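Local structure of RNA-directed RNA polymerase (Infectious pancreatic necrosis virus, 3ZED) at residues B[63-68]-B[102-107]; B[300-305]-B[457-462]; B[268-273]-B[292-297]. The protein probably replicates and transcribes the viral genome as an RNA-directed RNA polymerase, found both free and covalently attached to the genomic RNA. All coordinates share one frame; numbering follows the deposited sequence.

Interaction 1: B[63-68]-B[102-107]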
# COMPACT_ATOMS: atom_id res chain seq x y z
N ARG B 63 17.19 -8.83 -20.79
CA ARG B 63 16.20 -9.22 -21.79
C ARG B 63 15.81 -7.98 -22.59
O ARG B 63 15.86 -6.86 -22.07
CB ARG B 63 15.00 -9.90 -21.14
CG ARG B 63 15.36 -11.17 -20.39
CD ARG B 63 14.59 -11.30 -19.09
NE ARG B 63 14.77 -10.14 -18.22
CZ ARG B 63 14.18 -9.98 -17.04
NH1 ARG B 63 13.36 -10.91 -16.56
NH2 ARG B 63 14.41 -8.88 -16.33
N ALA B 64 15.46 -8.17 -23.87
CA ALA B 64 15.13 -7.09 -24.79
C ALA B 64 13.62 -7.03 -25.09
O ALA B 64 12.92 -8.04 -25.00
CB ALA B 64 15.93 -7.25 -26.08
N ILE B 65 13.13 -5.85 -25.47
CA ILE B 65 11.73 -5.62 -25.81
C ILE B 65 11.65 -5.39 -27.32
O ILE B 65 12.46 -4.61 -27.82
CB ILE B 65 11.17 -4.40 -25.00
CG1 ILE B 65 11.13 -4.71 -23.50
CG2 ILE B 65 9.80 -3.92 -25.53
CD1 ILE B 65 11.07 -3.49 -22.57
N PRO B 66 10.68 -5.98 -28.07
CA PRO B 66 10.60 -5.69 -29.51
C PRO B 66 10.35 -4.20 -29.78
O PRO B 66 9.72 -3.52 -28.96
CB PRO B 66 9.44 -6.57 -30.00
CG PRO B 66 9.27 -7.61 -28.95
CD PRO B 66 9.61 -6.91 -27.66
N THR B 67 10.86 -3.69 -30.92
CA THR B 67 10.74 -2.28 -31.28
C THR B 67 9.26 -1.89 -31.49
O THR B 67 8.46 -2.72 -31.95
CB THR B 67 11.65 -1.95 -32.47
OG1 THR B 67 11.38 -2.82 -33.57
CG2 THR B 67 13.11 -2.07 -32.10
N MET B 68 8.88 -0.68 -31.02
CA MET B 68 7.51 -0.17 -31.09
C MET B 68 7.04 -0.00 -32.51
O MET B 68 7.78 0.47 -33.37
CB MET B 68 7.33 1.16 -30.33
CG MET B 68 7.50 1.06 -28.84
SD MET B 68 6.47 -0.20 -28.06
CE MET B 68 7.41 -0.51 -26.61
N PHE B 102 15.09 -3.86 -28.37
CA PHE B 102 15.87 -2.88 -27.63
C PHE B 102 15.97 -3.24 -26.15
O PHE B 102 15.01 -3.77 -25.58
CB PHE B 102 15.30 -1.46 -27.81
CG PHE B 102 14.00 -1.17 -27.09
CD1 PHE B 102 12.78 -1.42 -27.71
CD2 PHE B 102 13.99 -0.62 -25.81
CE1 PHE B 102 11.57 -1.15 -27.04
CE2 PHE B 102 12.78 -0.35 -25.15
CZ PHE B 102 11.59 -0.62 -25.76
N TYR B 103 17.11 -2.90 -25.53
CA TYR B 103 17.30 -3.06 -24.09
C TYR B 103 16.78 -1.82 -23.40
O TYR B 103 17.24 -0.72 -23.71
CB TYR B 103 18.76 -3.34 -23.72
CG TYR B 103 19.21 -4.70 -24.20
CD1 TYR B 103 18.83 -5.86 -23.54
CD2 TYR B 103 20.01 -4.82 -25.33
CE1 TYR B 103 19.22 -7.11 -23.99
CE2 TYR B 103 20.43 -6.08 -25.79
CZ TYR B 103 20.03 -7.22 -25.11
OH TYR B 103 20.43 -8.46 -25.54
N PRO B 104 15.78 -1.94 -22.50
CA PRO B 104 15.26 -0.74 -21.83
C PRO B 104 16.28 -0.13 -20.86
O PRO B 104 17.16 -0.83 -20.32
CB PRO B 104 14.02 -1.26 -21.11
CG PRO B 104 14.33 -2.70 -20.83
CD PRO B 104 15.11 -3.17 -22.01
N LYS B 105 16.19 1.20 -20.69
CA LYS B 105 17.10 1.98 -19.85
C LYS B 105 16.29 2.97 -19.02
O LYS B 105 15.47 3.70 -19.57
CB LYS B 105 18.16 2.70 -20.70
CG LYS B 105 19.19 1.77 -21.32
CD LYS B 105 19.95 2.42 -22.46
CE LYS B 105 20.76 1.41 -23.22
NZ LYS B 105 21.58 2.07 -24.26
N TYR B 106 16.51 2.97 -17.70
CA TYR B 106 15.79 3.85 -16.81
C TYR B 106 16.77 4.58 -15.92
O TYR B 106 17.42 3.96 -15.08
CB TYR B 106 14.71 3.09 -16.01
CG TYR B 106 14.06 3.91 -14.92
CD1 TYR B 106 13.32 5.05 -15.22
CD2 TYR B 106 14.23 3.59 -13.57
CE1 TYR B 106 12.76 5.84 -14.22
CE2 TYR B 106 13.65 4.35 -12.56
CZ TYR B 106 12.92 5.48 -12.89
OH TYR B 106 12.35 6.27 -11.91
N TYR B 107 16.90 5.89 -16.13
CA TYR B 107 17.82 6.74 -15.38
C TYR B 107 17.03 7.77 -14.58
O TYR B 107 16.71 8.84 -15.10
CB TYR B 107 18.84 7.40 -16.34
CG TYR B 107 19.86 6.42 -16.89
CD1 TYR B 107 19.59 5.69 -18.05
CD2 TYR B 107 21.09 6.25 -16.28
CE1 TYR B 107 20.53 4.80 -18.58
CE2 TYR B 107 22.06 5.40 -16.82
CZ TYR B 107 21.76 4.65 -17.95
OH TYR B 107 22.70 3.77 -18.45
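Ile65 lies over one face of the Phe102 ring, its CB 4.1 Å from the centroid of that ring, while Ile65 CG2 approaches Phe102 CE1 at 3.6 Å. The ring is brought there by a chi1 of 72°, which sets CG between the backbone N and the carbonyl carbon. At the ring's edge, near its plane, come Met68 CE and Thr67 CA. The other branch of Ile65 goes elsewhere: its CD1 meets Pro104 CG at 3.8 Å, the two side chains crossing at about a right angle. Beyond them Ala64 CB makes a CH-pi contact over a face of the Tyr103 ring. The backbones form an antiparallel hydrogen-bonded pair, Ile65 with Phe102, at which the short strand 101-102 borders the central strand 65-72 of a three-stranded antiparallel sheet; strand 92-98 flanks the other side. Ile65 N gives a nearly straight bond to Phe102 O (2.8 Å, 175° at the hydrogen), and Phe102 N returns one of 2.8 Å to Ile65 O, more bent at 154°. Among the polar groups, Thr67 OG1 is hydrogen-bonded to Thr100, and the buried Arg63 guanidinium bonds to Gln463, Ser456 and Leu789 O.

Interaction 2: B[300-305]-B[457-462]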
# COMPACT_ATOMS: atom_id res chain seq x y z
N GLY B 300 9.86 -4.21 -12.75
CA GLY B 300 9.48 -2.88 -12.27
C GLY B 300 10.58 -1.86 -12.38
O GLY B 300 11.76 -2.19 -12.18
N LEU B 301 10.23 -0.61 -12.71
CA LEU B 301 11.22 0.48 -12.73
C LEU B 301 11.60 0.79 -11.28
O LEU B 301 10.70 0.95 -10.45
CB LEU B 301 10.68 1.75 -13.42
CG LEU B 301 10.21 1.64 -14.86
CD1 LEU B 301 9.71 2.99 -15.35
CD2 LEU B 301 11.31 1.08 -15.79
N LEU B 302 12.90 0.79 -10.95
CA LEU B 302 13.29 1.06 -9.57
C LEU B 302 13.31 2.57 -9.30
O LEU B 302 14.32 3.24 -9.47
CB LEU B 302 14.63 0.40 -9.22
CG LEU B 302 14.84 0.15 -7.74
CD1 LEU B 302 13.98 -1.02 -7.25
CD2 LEU B 302 16.32 -0.08 -7.44
N PHE B 303 12.14 3.08 -8.91
CA PHE B 303 11.90 4.49 -8.65
C PHE B 303 12.41 4.90 -7.26
O PHE B 303 12.04 4.26 -6.28
CB PHE B 303 10.38 4.75 -8.78
CG PHE B 303 9.96 6.20 -8.79
CD1 PHE B 303 9.66 6.86 -7.60
CD2 PHE B 303 9.78 6.87 -9.99
CE1 PHE B 303 9.26 8.20 -7.61
CE2 PHE B 303 9.37 8.21 -10.00
CZ PHE B 303 9.11 8.87 -8.81
N PRO B 304 13.24 5.97 -7.15
CA PRO B 304 13.68 6.41 -5.80
C PRO B 304 12.56 7.15 -5.09
O PRO B 304 12.01 8.11 -5.63
CB PRO B 304 14.88 7.32 -6.11
CG PRO B 304 14.60 7.88 -7.47
CD PRO B 304 13.78 6.85 -8.22
N LYS B 305 12.15 6.68 -3.90
CA LYS B 305 11.04 7.30 -3.18
C LYS B 305 11.44 8.64 -2.52
O LYS B 305 12.48 8.71 -1.86
CB LYS B 305 10.52 6.32 -2.10
CG LYS B 305 9.17 6.68 -1.52
CD LYS B 305 8.65 5.57 -0.62
CE LYS B 305 7.20 5.79 -0.25
NZ LYS B 305 7.05 6.86 0.77
N CYS B 457 13.82 -5.94 -11.44
CA CYS B 457 13.65 -4.49 -11.55
C CYS B 457 14.69 -3.90 -12.53
O CYS B 457 15.60 -4.60 -12.94
CB CYS B 457 13.70 -3.82 -10.18
SG CYS B 457 15.29 -4.00 -9.33
N LEU B 458 14.50 -2.64 -12.94
CA LEU B 458 15.37 -1.94 -13.87
C LEU B 458 15.91 -0.66 -13.26
O LEU B 458 15.14 0.19 -12.81
CB LEU B 458 14.63 -1.63 -15.20
CG LEU B 458 15.47 -1.00 -16.35
CD1 LEU B 458 16.53 -1.96 -16.87
CD2 LEU B 458 14.59 -0.54 -17.48
N LEU B 459 17.23 -0.51 -13.30
CA LEU B 459 17.95 0.67 -12.83
C LEU B 459 19.10 0.87 -13.77
O LEU B 459 19.91 -0.04 -13.93
CB LEU B 459 18.43 0.52 -11.36
CG LEU B 459 18.97 1.78 -10.72
CD1 LEU B 459 17.83 2.72 -10.32
CD2 LEU B 459 19.85 1.45 -9.53
N MET B 460 19.15 2.05 -14.43
CA MET B 460 20.12 2.38 -15.51
C MET B 460 19.82 1.38 -16.64
O MET B 460 18.64 1.22 -17.00
CB MET B 460 21.58 2.37 -15.03
CG MET B 460 21.84 3.31 -13.88
SD MET B 460 23.59 3.53 -13.56
CE MET B 460 23.59 3.65 -11.87
N ASN B 461 20.84 0.66 -17.14
CA ASN B 461 20.68 -0.38 -18.16
C ASN B 461 20.75 -1.78 -17.48
O ASN B 461 20.93 -2.78 -18.18
CB ASN B 461 21.77 -0.21 -19.25
CG ASN B 461 23.18 -0.50 -18.80
OD1 ASN B 461 23.49 -0.63 -17.61
ND2 ASN B 461 24.09 -0.65 -19.76
N LEU B 462 20.62 -1.85 -16.13
CA LEU B 462 20.76 -3.09 -15.35
C LEU B 462 19.42 -3.70 -14.94
O LEU B 462 18.60 -3.06 -14.27
CB LEU B 462 21.62 -2.87 -14.09
CG LEU B 462 23.04 -2.30 -14.27
CD1 LEU B 462 23.66 -1.99 -12.95
CD2 LEU B 462 23.96 -3.27 -15.03
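Leu302 is the centre of an inverse gamma turn that kinks its strand beside strand 457-459. Within these segments two parallel bridges pair the strands, Gly300 with Cys457 and Leu301 with Leu458. The axes of strands 300-304 and 457-459 cross at 51°. The backbone of Leu458 bonds to the residues flanking Leu301: its N donates to Gly300 O (2.9 Å), and its O receives Leu302 N (3.0 Å) in a nearly straight bond, 172° at the hydrogen. Gly300 O also takes a CA-H...O contact from Cys457. At the turn Leu302 points toward the other strand, and with CG anti to the backbone N (chi1 -157°) its CD1 comes to 3.9 Å from Cys457 SG. Leu459 CD1 reaches over to Leu302 CB at 4.1 Å and to Leu302 O at 3.6 Å. That carbonyl oxygen is hydrogen-bonded to Gln167 of helix 164-179. Leu301 and Leu458 run alongside each other in one direction and touch through Leu301 CD2 and Leu458 CD2, 4.0 Å apart. A type II' turn from Leu459 to Leu462 links strands 456-459 and 462-465 as a beta hairpin, whose first strand runs parallel to strand 299-310 in a mixed sheet.

Interaction 3: B[268-273]-B[292-297]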
# COMPACT_ATOMS: atom_id res chain seq x y z
N ASP B 268 -4.93 -7.02 -22.48
CA ASP B 268 -5.84 -7.89 -23.24
C ASP B 268 -5.10 -9.08 -23.83
O ASP B 268 -5.52 -10.22 -23.66
CB ASP B 268 -6.50 -7.12 -24.41
CG ASP B 268 -7.71 -6.27 -24.10
OD1 ASP B 268 -7.88 -5.87 -22.93
OD2 ASP B 268 -8.46 -5.96 -25.05
N SER B 269 -4.00 -8.80 -24.56
CA SER B 269 -3.21 -9.81 -25.26
C SER B 269 -2.57 -10.79 -24.29
O SER B 269 -2.55 -11.98 -24.58
CB SER B 269 -2.13 -9.15 -26.12
OG SER B 269 -2.70 -8.26 -27.07
N PHE B 270 -2.08 -10.30 -23.13
CA PHE B 270 -1.45 -11.18 -22.15
C PHE B 270 -2.44 -12.18 -21.55
O PHE B 270 -2.14 -13.37 -21.55
CB PHE B 270 -0.76 -10.37 -21.02
CG PHE B 270 -0.05 -11.25 -20.02
CD1 PHE B 270 1.07 -11.99 -20.39
CD2 PHE B 270 -0.50 -11.35 -18.71
CE1 PHE B 270 1.74 -12.80 -19.46
CE2 PHE B 270 0.16 -12.16 -17.77
CZ PHE B 270 1.28 -12.88 -18.16
N ILE B 271 -3.61 -11.72 -21.05
CA ILE B 271 -4.62 -12.58 -20.43
C ILE B 271 -5.24 -13.55 -21.48
O ILE B 271 -5.48 -14.72 -21.14
CB ILE B 271 -5.70 -11.76 -19.61
CG1 ILE B 271 -6.54 -12.66 -18.66
CG2 ILE B 271 -6.60 -10.89 -20.49
CD1 ILE B 271 -5.78 -13.22 -17.47
N ARG B 272 -5.44 -13.09 -22.74
CA ARG B 272 -6.00 -13.90 -23.83
C ARG B 272 -5.01 -14.99 -24.27
O ARG B 272 -5.41 -16.14 -24.44
CB ARG B 272 -6.39 -13.00 -25.02
CG ARG B 272 -6.71 -13.72 -26.35
CD ARG B 272 -7.40 -12.83 -27.36
NE ARG B 272 -6.76 -11.51 -27.46
CZ ARG B 272 -7.35 -10.37 -27.15
NH1 ARG B 272 -8.62 -10.35 -26.74
NH2 ARG B 272 -6.69 -9.22 -27.25
N ASP B 273 -3.72 -14.62 -24.44
CA ASP B 273 -2.66 -15.54 -24.85
C ASP B 273 -2.39 -16.57 -23.77
O ASP B 273 -2.09 -17.71 -24.10
CB ASP B 273 -1.36 -14.81 -25.21
CG ASP B 273 -1.29 -14.19 -26.59
OD1 ASP B 273 -2.35 -14.15 -27.28
OD2 ASP B 273 -0.20 -13.74 -26.99
N THR B 292 7.49 -15.58 -21.33
CA THR B 292 8.77 -15.08 -21.82
C THR B 292 8.55 -13.92 -22.83
O THR B 292 9.30 -12.95 -22.80
CB THR B 292 9.62 -16.22 -22.41
OG1 THR B 292 9.67 -17.29 -21.46
CG2 THR B 292 11.05 -15.78 -22.72
N ASP B 293 7.51 -14.02 -23.70
CA ASP B 293 7.18 -12.98 -24.68
C ASP B 293 6.81 -11.66 -24.00
O ASP B 293 7.14 -10.61 -24.52
CB ASP B 293 6.04 -13.43 -25.61
CG ASP B 293 6.41 -14.42 -26.71
OD1 ASP B 293 7.61 -14.81 -26.78
OD2 ASP B 293 5.51 -14.83 -27.48
N PHE B 294 6.16 -11.74 -22.82
CA PHE B 294 5.73 -10.61 -22.01
C PHE B 294 6.57 -10.49 -20.71
O PHE B 294 6.06 -9.99 -19.71
CB PHE B 294 4.24 -10.75 -21.65
CG PHE B 294 3.29 -10.56 -22.81
CD1 PHE B 294 2.77 -9.30 -23.10
CD2 PHE B 294 2.87 -11.64 -23.57
CE1 PHE B 294 1.87 -9.12 -24.16
CE2 PHE B 294 1.97 -11.47 -24.62
CZ PHE B 294 1.47 -10.21 -24.91
N TRP B 295 7.87 -10.93 -20.73
CA TRP B 295 8.78 -10.91 -19.58
C TRP B 295 8.77 -9.55 -18.86
O TRP B 295 8.84 -9.50 -17.63
CB TRP B 295 10.24 -11.27 -19.99
CG TRP B 295 10.93 -10.22 -20.82
CD1 TRP B 295 10.97 -10.14 -22.19
CD2 TRP B 295 11.61 -9.04 -20.34
NE1 TRP B 295 11.65 -9.01 -22.58
CE2 TRP B 295 12.01 -8.29 -21.47
CE3 TRP B 295 11.90 -8.53 -19.05
CZ2 TRP B 295 12.71 -7.08 -21.36
CZ3 TRP B 295 12.56 -7.33 -18.95
CH2 TRP B 295 12.99 -6.63 -20.09
N TYR B 296 8.69 -8.44 -19.64
CA TYR B 296 8.77 -7.06 -19.18
C TYR B 296 7.60 -6.68 -18.27
O TYR B 296 7.71 -5.71 -17.52
CB TYR B 296 8.92 -6.09 -20.36
CG TYR B 296 7.88 -6.26 -21.44
CD1 TYR B 296 6.67 -5.57 -21.38
CD2 TYR B 296 8.11 -7.08 -22.54
CE1 TYR B 296 5.70 -5.74 -22.36
CE2 TYR B 296 7.15 -7.24 -23.54
CZ TYR B 296 5.95 -6.56 -23.45
OH TYR B 296 5.00 -6.70 -24.44
N LEU B 297 6.51 -7.47 -18.30
CA LEU B 297 5.36 -7.26 -17.43
C LEU B 297 5.68 -7.69 -15.98
O LEU B 297 4.87 -7.43 -15.08
CB LEU B 297 4.12 -7.99 -17.96
CG LEU B 297 3.49 -7.48 -19.27
CD1 LEU B 297 2.16 -8.16 -19.52
CD2 LEU B 297 3.29 -5.97 -19.26
O HOH W 1 2.47 -14.28 -26.80
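Phe270 and Phe294 form an offset edge-to-face pair between helix 260-278 and the residues that follow helix 283-293, where the chain passes into a 3-10 segment. The edge of the Phe270 ring is turned to the face of Phe294, with the planes at 66° and the centroids 5.4 Å apart. Phe270 CB sits almost squarely over the middle of that face, 4.2 Å from the centroid of the Phe294 ring, and Phe270 CD1 comes to 3.6 Å from Phe294 CG. Because Phe270 has CG anti to the backbone N (chi1 -178°), its ring runs out past Phe294 in the opposite sense and carries its edge to the root of the other ring. Leu297, in the 3-10 segment, supplies the third member: its CD1 lies over a face of the Phe270 ring, 3.8 Å from Phe270 CG. Met451 of helix 438-452 packs against both Phe270 and Leu297, while Leu331 of helix 326-340 touches Phe270. The outer end of the Phe294 ring reaches helix 260-278 directly, where its CZ meets Ser269 CB at 3.9 Å. Asp273 brings OD2 to the edge of the Phe294 ring, its carboxylate plane turned 74° from the ring. Asp293 OD2, also in a salt bridge with Lys289, shares a water with Asp273 OD2; the water donates to Asp273 OD2 at 2.7 Å and to Asp293 OD2 at 3.2 Å.

Overall arrangement
Along the chain interaction 1 closes first, then interaction 3, then interaction 2, and all belong to the palm part of the polymerase. Interaction 1 is the middle piece, its centre about 13 Å from that of interaction 2 and about 16 Å from that of interaction 3. It is tied to interaction 2 by Tyr106 O, which probably accepts a hydrogen bond from Met460 N, and to interaction 3 by a probable hydrogen bond between Ala64 O and Trp295 NE1. Interactions 2 and 3, about 21 Å apart between centres, are joined by the chain itself, since helix 283-293 leads into strand 299-310. A small antiparallel sheet, a mixed sheet and the region of helices 260-278 and 283-293 are thereby connected, close to a predicted GTP-binding loop that includes Gly248 and Pro250.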